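Local coordinates for protein chinitase A (Streptomyces coelicolor, PDB 3EBV) that probably hydrolyses internal glycosidic links of chitin, as a family 18 glycoside hydrolase whose TIM-barrel catalytic domain is the part described, at residues 36-41 with 45-50; 80-85 with 102-107. All blocks are in the same frame, centred on the assembly; numbering follows the deposited sequence. Where two conformers were deposited one is given.

Interaction 1 is a hairpin at the end of strand 32-40, and interaction 2 packs the neighbouring strand 77-84 on helix 94-111; their centres lie about 5 Å apart. Strands 32-40 and 77-84 are parallel neighbours in the barrel, joined by Ala38 N to Ser81 O at 2.9 Å. The outer arm, 45-50, reaches the helix, with Val47 N 2.9 Å from Ser103 OG, and Phe49 rests on Ile80 and Val107. The DxxDxDxE signature of family 18 runs into strand 115-120 and ends at Glu121, the proton donor by analogy with characterised relatives. Phe37, Ser81 and Gly84 probably face that catalytic side, Phe37 CZ lying 3.4 Å from Gly84 CA, while the two contacts build the wall behind.

Interaction 1: residues 36-41 with 45-50; sequences AFADAT and GAVTFN
Asp39 and Thr48 form the central pair of a beta hairpin in which the end of barrel strand 32-40 is joined, antiparallel, by the short strand 47-48. Two backbone bonds make this the hydrogen-bonded pair: Asp39 N gives its proton to Thr48 O at 2.7 Å, almost straight at 170°, and Thr48 N returns one to Asp39 O at 2.9 Å. A CA-H...O contact from Val47 to the same Asp39 oxygen adds to them. Toward the turn the pairing fades, for Thr41 N reaches Ala46 O through a weak bond of 3.5 Å, and water 2 spans the same two atoms. At the other end water 1 gives its protons to Phe37 O and to Asp39 OD2 while accepting Asn50 N, linking the end of strand 32-40 to the loop that follows strand 47-48; an acidic side chain suits this solvent-facing edge.

Apolar contacts lie beneath. The small methyl of Ala38 fits against Val47 CB at 3.9 Å, and the branched valine carries on into the layer between barrel and helix, touching Val82 and Val104. Phe49, its CG anti to the backbone N (chi1 177°), turns an in-plane ring edge to Phe37 O and meets Tyr111 edge-to-face. The peptide before Phe37 is cis, and Ala36 CB sits over the centre of the Phe37 ring.

Thr48 suits its strand by its beta-branching. The hydroxyl of Thr41 serves the turn instead, OG1 bonding forward to Thr43 N, while its methyl packs, the side chain crossing Thr48 at about a right angle, CG2 to CG2 at 3.9 Å.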
ATOM      1  N   ALA A  36       5.252   6.324  -6.183  1.00 12.07           N
ATOM      2  CA  ALA A  36       4.768   7.387  -5.336  1.00 12.39           C
ATOM      3  C   ALA A  36       5.274   8.762  -5.836  1.00 13.68           C
ATOM      4  O   ALA A  36       6.458   9.047  -5.645  1.00 13.19           O
ATOM      5  CB  ALA A  36       5.260   7.154  -3.879  1.00 13.26           C
ATOM      6  N   PHE A  37       4.440   9.654  -6.392  1.00 13.77           N
ATOM      7  CA  PHE A  37       2.988   9.529  -6.518  1.00 14.33           C
ATOM      8  C   PHE A  37       2.538  10.225  -7.804  1.00 15.66           C
ATOM      9  O   PHE A  37       3.300  11.020  -8.403  1.00 15.87           O
ATOM     10  CB  PHE A  37       2.302  10.275  -5.379  1.00 15.54           C
ATOM     11  CG  PHE A  37       2.599   9.734  -4.005  1.00 13.71           C
ATOM     12  CD1 PHE A  37       1.872   8.652  -3.506  1.00 13.84           C
ATOM     13  CD2 PHE A  37       3.574  10.320  -3.212  1.00 14.95           C
ATOM     14  CE1 PHE A  37       2.133   8.157  -2.230  1.00 12.31           C
ATOM     15  CE2 PHE A  37       3.827   9.826  -1.919  1.00 13.88           C
ATOM     16  CZ  PHE A  37       3.108   8.735  -1.438  1.00 13.23           C
ATOM     17  N   ALA A  38       1.302   9.954  -8.193  1.00 16.08           N
ATOM     18  CA  ALA A  38       0.634  10.807  -9.193  1.00 17.51           C
ATOM     19  C   ALA A  38       0.411  12.188  -8.570  1.00 21.00           C
ATOM     20  O   ALA A  38       0.403  12.327  -7.348  1.00 23.68           O
ATOM     21  CB  ALA A  38      -0.659  10.198  -9.672  1.00 16.47           C
ATOM     22  N   ASP A  39       0.288  13.209  -9.417  1.00 21.30           N
ATOM     23  CA  ASP A  39       0.078  14.598  -9.000  1.00 23.11           C
ATOM     24  C   ASP A  39      -1.415  14.972  -9.234  1.00 21.25           C
ATOM     25  O   ASP A  39      -1.997  14.552 -10.224  1.00 19.72           O
ATOM     26  CB  ASP A  39       1.002  15.512  -9.836  1.00 24.29           C
ATOM     27  CG  ASP A  39       2.500  15.420  -9.415  1.00 28.50           C
ATOM     28  OD1 ASP A  39       2.761  15.478  -8.195  1.00 33.89           O
ATOM     29  OD2 ASP A  39       3.386  15.334 -10.301  1.00 33.98           O
ATOM     30  N   ALA A  40      -2.028  15.732  -8.330  1.00 22.19           N
ATOM     31  CA  ALA A  40      -3.316  16.392  -8.639  1.00 22.94           C
ATOM     32  C   ALA A  40      -3.143  17.413  -9.774  1.00 23.34           C
ATOM     33  O   ALA A  40      -2.027  17.882 -10.031  1.00 24.10           O
ATOM     34  CB  ALA A  40      -3.879  17.079  -7.424  1.00 23.18           C
ATOM     35  N   THR A  41      -4.244  17.744 -10.449  1.00 22.35           N
ATOM     36  CA  THR A  41      -4.234  18.806 -11.492  1.00 22.27           C
ATOM     37  C   THR A  41      -5.298  19.847 -11.148  1.00 23.06           C
ATOM     38  O   THR A  41      -5.944  19.790 -10.085  1.00 23.72           O
ATOM     39  CB  THR A  41      -4.507  18.241 -12.895  1.00 21.19           C
ATOM     40  OG1 THR A  41      -5.891  17.868 -12.992  1.00 22.48           O
ATOM     41  CG2 THR A  41      -3.641  17.044 -13.206  1.00 22.75           C
ATOM     42  N   GLY A  45     -10.527  15.805  -9.108  1.00 16.13           N
ATOM     43  CA  GLY A  45     -10.424  14.345  -9.205  1.00 15.57           C
ATOM     44  C   GLY A  45      -9.347  13.797 -10.124  1.00 15.32           C
ATOM     45  O   GLY A  45      -9.024  12.614 -10.083  1.00 16.32           O
ATOM     46  N   ALA A  46      -8.808  14.652 -11.021  1.00 16.13           N
ATOM     47  CA  ALA A  46      -7.909  14.178 -12.047  1.00 16.18           C
ATOM     48  C   ALA A  46      -6.473  14.049 -11.538  1.00 16.99           C
ATOM     49  O   ALA A  46      -6.049  14.801 -10.668  1.00 19.54           O
ATOM     50  CB  ALA A  46      -7.946  15.141 -13.285  1.00 17.13           C
ATOM     51  N   VAL A  47      -5.726  13.117 -12.100  1.00 15.67           N
ATOM     52  CA  VAL A  47      -4.314  13.020 -11.759  1.00 17.59           C
ATOM     53  C   VAL A  47      -3.461  12.989 -13.003  1.00 18.18           C
ATOM     54  O   VAL A  47      -3.949  12.764 -14.125  1.00 18.03           O
ATOM     55  CB  VAL A  47      -4.007  11.746 -10.913  1.00 18.15           C
ATOM     56  CG1 VAL A  47      -4.844  11.775  -9.622  1.00 19.27           C
ATOM     57  CG2 VAL A  47      -4.148  10.451 -11.744  1.00 18.38           C
ATOM     58  N   THR A  48      -2.165  13.186 -12.797  1.00 18.49           N
ATOM     59  CA  THR A  48      -1.202  12.974 -13.856  1.00 19.72           C
ATOM     60  C   THR A  48       0.073  12.423 -13.214  1.00 19.74           C
ATOM     61  O   THR A  48       0.241  12.472 -11.979  1.00 19.36           O
ATOM     62  CB  THR A  48      -0.931  14.314 -14.648  1.00 21.11           C
ATOM     63  OG1 THR A  48      -0.200  14.021 -15.842  1.00 25.60           O
ATOM     64  CG2 THR A  48      -0.179  15.298 -13.796  1.00 20.57           C
ATOM     65  N   PHE A  49       0.935  11.858 -14.040  1.00 19.33           N
ATOM     66  CA  PHE A  49       2.217  11.411 -13.550  1.00 19.15           C
ATOM     67  C   PHE A  49       3.329  12.071 -14.359  1.00 19.80           C
ATOM     68  O   PHE A  49       3.279  12.070 -15.599  1.00 21.34           O
ATOM     69  CB  PHE A  49       2.335   9.899 -13.677  1.00 19.21           C
ATOM     70  CG  PHE A  49       3.683   9.370 -13.236  1.00 19.32           C
ATOM     71  CD1 PHE A  49       4.058   9.424 -11.890  1.00 19.46           C
ATOM     72  CD2 PHE A  49       4.580   8.851 -14.165  1.00 21.89           C
ATOM     73  CE1 PHE A  49       5.297   8.959 -11.494  1.00 20.08           C
ATOM     74  CE2 PHE A  49       5.826   8.385 -13.759  1.00 21.20           C
ATOM     75  CZ  PHE A  49       6.175   8.426 -12.431  1.00 19.95           C
ATOM     76  N   ASN A  50       4.312  12.603 -13.646  1.00 20.01           N
ATOM     77  CA  ASN A  50       5.459  13.250 -14.276  1.00 21.06           C
ATOM     78  C   ASN A  50       6.723  12.670 -13.648  1.00 19.72           C
ATOM     79  O   ASN A  50       7.011  12.987 -12.475  1.00 18.74           O
ATOM     80  CB  ASN A  50       5.385  14.759 -14.019  1.00 22.94           C
ATOM     81  CG  ASN A  50       4.186  15.421 -14.717  1.00 26.10           C
ATOM     82  OD1 ASN A  50       4.013  15.282 -15.930  1.00 32.28           O
ATOM     83  ND2 ASN A  50       3.363  16.132 -13.954  1.00 30.05           N
TER
HETATM   84  O   HOH W   1       3.916  12.660 -10.726  1.00 22.31           O
HETATM   85  O   HOH W   2      -6.956  16.996  -9.319  1.00 17.97           O

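Interaction 2: residues 80-85 with 102-107; sequences ISVGGE and NSVYSV
Ser103 OG, one residue before the Val104 that packs on Val82, is held by two bonds: it accepts the backbone N-H of Val47 and bonds to Asn99 O, one turn back in its own helix. A serine suits this place, since its small hydroxyl can serve the helix backbone and the neighbouring strand together. The setting is the beta-alpha-beta unit of the TIM barrel, strand 77-84, helix 94-111 and strand 115-120, and the contact is the layer where the helix covers the outer face of the strand.

That layer is wholly apolar and loosely meshed. Val104 and Val107, three residues apart, fall on the same side of the helix, as alternate residues Ile80 and Val82 do on the strand. Branched side chains suit both, filling the layer without long flexible arms. The CA atoms of Ile80 and Val107 stay 8.1 Å apart, so the gap is bridged by side chains alone. Val116 and Leu136 border Val104, and Phe113 touches Ile80.

The strand's other face serves the barrel interior. Ser81 OG bonds to Asp117 OD2, and Ser81, Gly83 and Gly84 form the SxGG motif of family 18; at the backbone angles of both glycines a CB would press on the preceding carbonyl O.

Val82 CG2 meets Val104 CG2 at 4.4 Å, in one of two deposited conformers of Val82. The CB of Ile80 points to the helix, and its CG1 makes the nearest approach, 4.2 Å from Val107 CG1.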
ATOM      1  N   ILE A  80       0.429   2.704  -9.901  1.00 11.82           N
ATOM      2  CA  ILE A  80       0.569   4.128  -9.580  1.00 11.89           C
ATOM      3  C   ILE A  80      -0.155   4.461  -8.283  1.00 12.30           C
ATOM      4  O   ILE A  80      -1.352   4.171  -8.160  1.00 12.31           O
ATOM      5  CB  ILE A  80       0.115   5.040 -10.792  1.00 12.68           C
ATOM      6  CG1 ILE A  80       0.343   6.506 -10.512  1.00 13.16           C
ATOM      7  CG2 ILE A  80      -1.347   4.753 -11.203  1.00 12.54           C
ATOM      8  CD1 ILE A  80       1.831   6.868 -10.357  1.00 14.48           C
ATOM      9  N   SER A  81       0.545   5.113  -7.343  1.00 12.19           N
ATOM     10  CA  SER A  81      -0.107   5.524  -6.091  1.00 12.04           C
ATOM     11  C   SER A  81      -0.586   6.938  -6.202  1.00 12.52           C
ATOM     12  O   SER A  81       0.164   7.826  -6.647  1.00 12.91           O
ATOM     13  CB  SER A  81       0.841   5.360  -4.896  1.00 12.86           C
ATOM     14  OG  SER A  81       0.182   5.687  -3.689  1.00 12.29           O
ATOM     15  N   VAL A  82      -1.822   7.183  -5.777  1.00 11.81           N
ATOM     16  CA  VAL A  82      -2.396   8.527  -5.739  0.70 12.31           C
ATOM     17  C   VAL A  82      -2.442   9.058  -4.317  1.00 12.93           C
ATOM     18  O   VAL A  82      -2.887   8.338  -3.405  1.00 12.47           O
ATOM     19  CB  VAL A  82      -3.828   8.521  -6.324  0.70 12.03           C
ATOM     20  CG1 VAL A  82      -4.406   9.921  -6.316  0.70 15.01           C
ATOM     21  CG2 VAL A  82      -3.804   7.933  -7.748  0.70 13.56           C
ATOM     22  N   GLY A  83      -1.994  10.287  -4.099  1.00 13.48           N
ATOM     23  CA  GLY A  83      -2.120  10.901  -2.782  1.00 14.98           C
ATOM     24  C   GLY A  83      -0.786  11.175  -2.163  1.00 17.23           C
ATOM     25  O   GLY A  83      -0.000  11.980  -2.684  1.00 17.04           O
ATOM     26  N   GLY A  84      -0.549  10.535  -1.027  1.00 17.58           N
ATOM     27  CA  GLY A  84       0.667  10.788  -0.285  1.00 19.95           C
ATOM     28  C   GLY A  84       0.425  11.903   0.707  1.00 21.77           C
ATOM     29  O   GLY A  84      -0.599  12.603   0.641  1.00 21.01           O
ATOM     30  N   GLU A  85       1.359  12.083   1.643  1.00 23.26           N
ATOM     31  CA  GLU A  85       1.197  13.078   2.706  1.00 25.98           C
ATOM     32  C   GLU A  85       0.803  14.458   2.179  1.00 26.25           C
ATOM     33  O   GLU A  85      -0.069  15.138   2.758  1.00 28.21           O
ATOM     34  CB  GLU A  85       2.492  13.190   3.522  1.00 27.29           C
ATOM     35  CG  GLU A  85       2.598  12.118   4.583  1.00 32.73           C
ATOM     36  CD  GLU A  85       3.735  12.368   5.554  1.00 40.37           C
ATOM     37  OE1 GLU A  85       4.600  13.237   5.251  1.00 42.92           O
ATOM     38  OE2 GLU A  85       3.752  11.682   6.614  1.00 44.24           O
ATOM     39  N   ASN A 102     -10.959   8.330 -15.492  1.00 16.39           N
ATOM     40  CA  ASN A 102     -10.381   8.635 -16.816  1.00 17.53           C
ATOM     41  C   ASN A 102      -8.876   8.893 -16.755  1.00 16.04           C
ATOM     42  O   ASN A 102      -8.107   8.358 -17.571  1.00 16.91           O
ATOM     43  CB  ASN A 102     -11.080   9.849 -17.438  1.00 17.69           C
ATOM     44  CG  ASN A 102     -12.464   9.509 -17.997  1.00 19.86           C
ATOM     45  OD1 ASN A 102     -12.767   8.353 -18.247  1.00 22.21           O
ATOM     46  ND2 ASN A 102     -13.295  10.533 -18.190  1.00 21.24           N
ATOM     47  N   SER A 103      -8.468   9.717 -15.794  1.00 15.72           N
ATOM     48  CA  SER A 103      -7.063  10.131 -15.725  1.00 15.39           C
ATOM     49  C   SER A 103      -6.170   9.009 -15.209  1.00 15.59           C
ATOM     50  O   SER A 103      -5.079   8.801 -15.710  1.00 16.69           O
ATOM     51  CB  SER A 103      -6.902  11.412 -14.930  1.00 16.41           C
ATOM     52  OG  SER A 103      -7.324  11.226 -13.585  1.00 15.54           O
ATOM     53  N   VAL A 104      -6.627   8.271 -14.185  1.00 14.42           N
ATOM     54  CA  VAL A 104      -5.841   7.134 -13.743  1.00 15.36           C
ATOM     55  C   VAL A 104      -5.653   6.100 -14.857  1.00 13.81           C
ATOM     56  O   VAL A 104      -4.547   5.569 -15.053  1.00 15.51           O
ATOM     57  CB  VAL A 104      -6.449   6.473 -12.438  1.00 13.71           C
ATOM     58  CG1 VAL A 104      -5.738   5.146 -12.110  1.00 14.34           C
ATOM     59  CG2 VAL A 104      -6.357   7.467 -11.288  1.00 15.13           C
ATOM     60  N   TYR A 105      -6.721   5.810 -15.612  1.00 15.47           N
ATOM     61  CA  TYR A 105      -6.592   4.830 -16.679  1.00 16.24           C
ATOM     62  C   TYR A 105      -5.636   5.345 -17.792  1.00 16.31           C
ATOM     63  O   TYR A 105      -4.840   4.573 -18.298  1.00 16.75           O
ATOM     64  CB  TYR A 105      -7.969   4.496 -17.239  1.00 18.41           C
ATOM     65  CG  TYR A 105      -7.904   3.377 -18.230  1.00 19.10           C
ATOM     66  CD1 TYR A 105      -7.519   2.088 -17.852  1.00 19.69           C
ATOM     67  CD2 TYR A 105      -8.236   3.599 -19.570  1.00 21.39           C
ATOM     68  CE1 TYR A 105      -7.476   1.064 -18.769  1.00 22.46           C
ATOM     69  CE2 TYR A 105      -8.189   2.577 -20.486  1.00 22.64           C
ATOM     70  CZ  TYR A 105      -7.817   1.325 -20.095  1.00 21.50           C
ATOM     71  OH  TYR A 105      -7.775   0.302 -21.022  1.00 24.87           O
ATOM     72  N   SER A 106      -5.701   6.640 -18.081  1.00 16.61           N
ATOM     73  CA  SER A 106      -4.796   7.259 -19.068  1.00 17.99           C
ATOM     74  C   SER A 106      -3.348   7.087 -18.606  1.00 17.71           C
ATOM     75  O   SER A 106      -2.469   6.739 -19.402  1.00 18.99           O
ATOM     76  CB  SER A 106      -5.131   8.740 -19.230  1.00 19.56           C
ATOM     77  OG  SER A 106      -4.254   9.329 -20.195  1.00 23.16           O
ATOM     78  N   VAL A 107      -3.091   7.305 -17.312  1.00 16.76           N
ATOM     79  CA  VAL A 107      -1.724   7.150 -16.771  1.00 16.42           C
ATOM     80  C   VAL A 107      -1.281   5.693 -16.823  1.00 16.65           C
ATOM     81  O   VAL A 107      -0.134   5.359 -17.194  1.00 16.84           O
ATOM     82  CB  VAL A 107      -1.648   7.694 -15.313  1.00 16.15           C
ATOM     83  CG1 VAL A 107      -0.360   7.273 -14.596  1.00 17.98           C
ATOM     84  CG2 VAL A 107      -1.787   9.204 -15.334  1.00 16.62           C
TER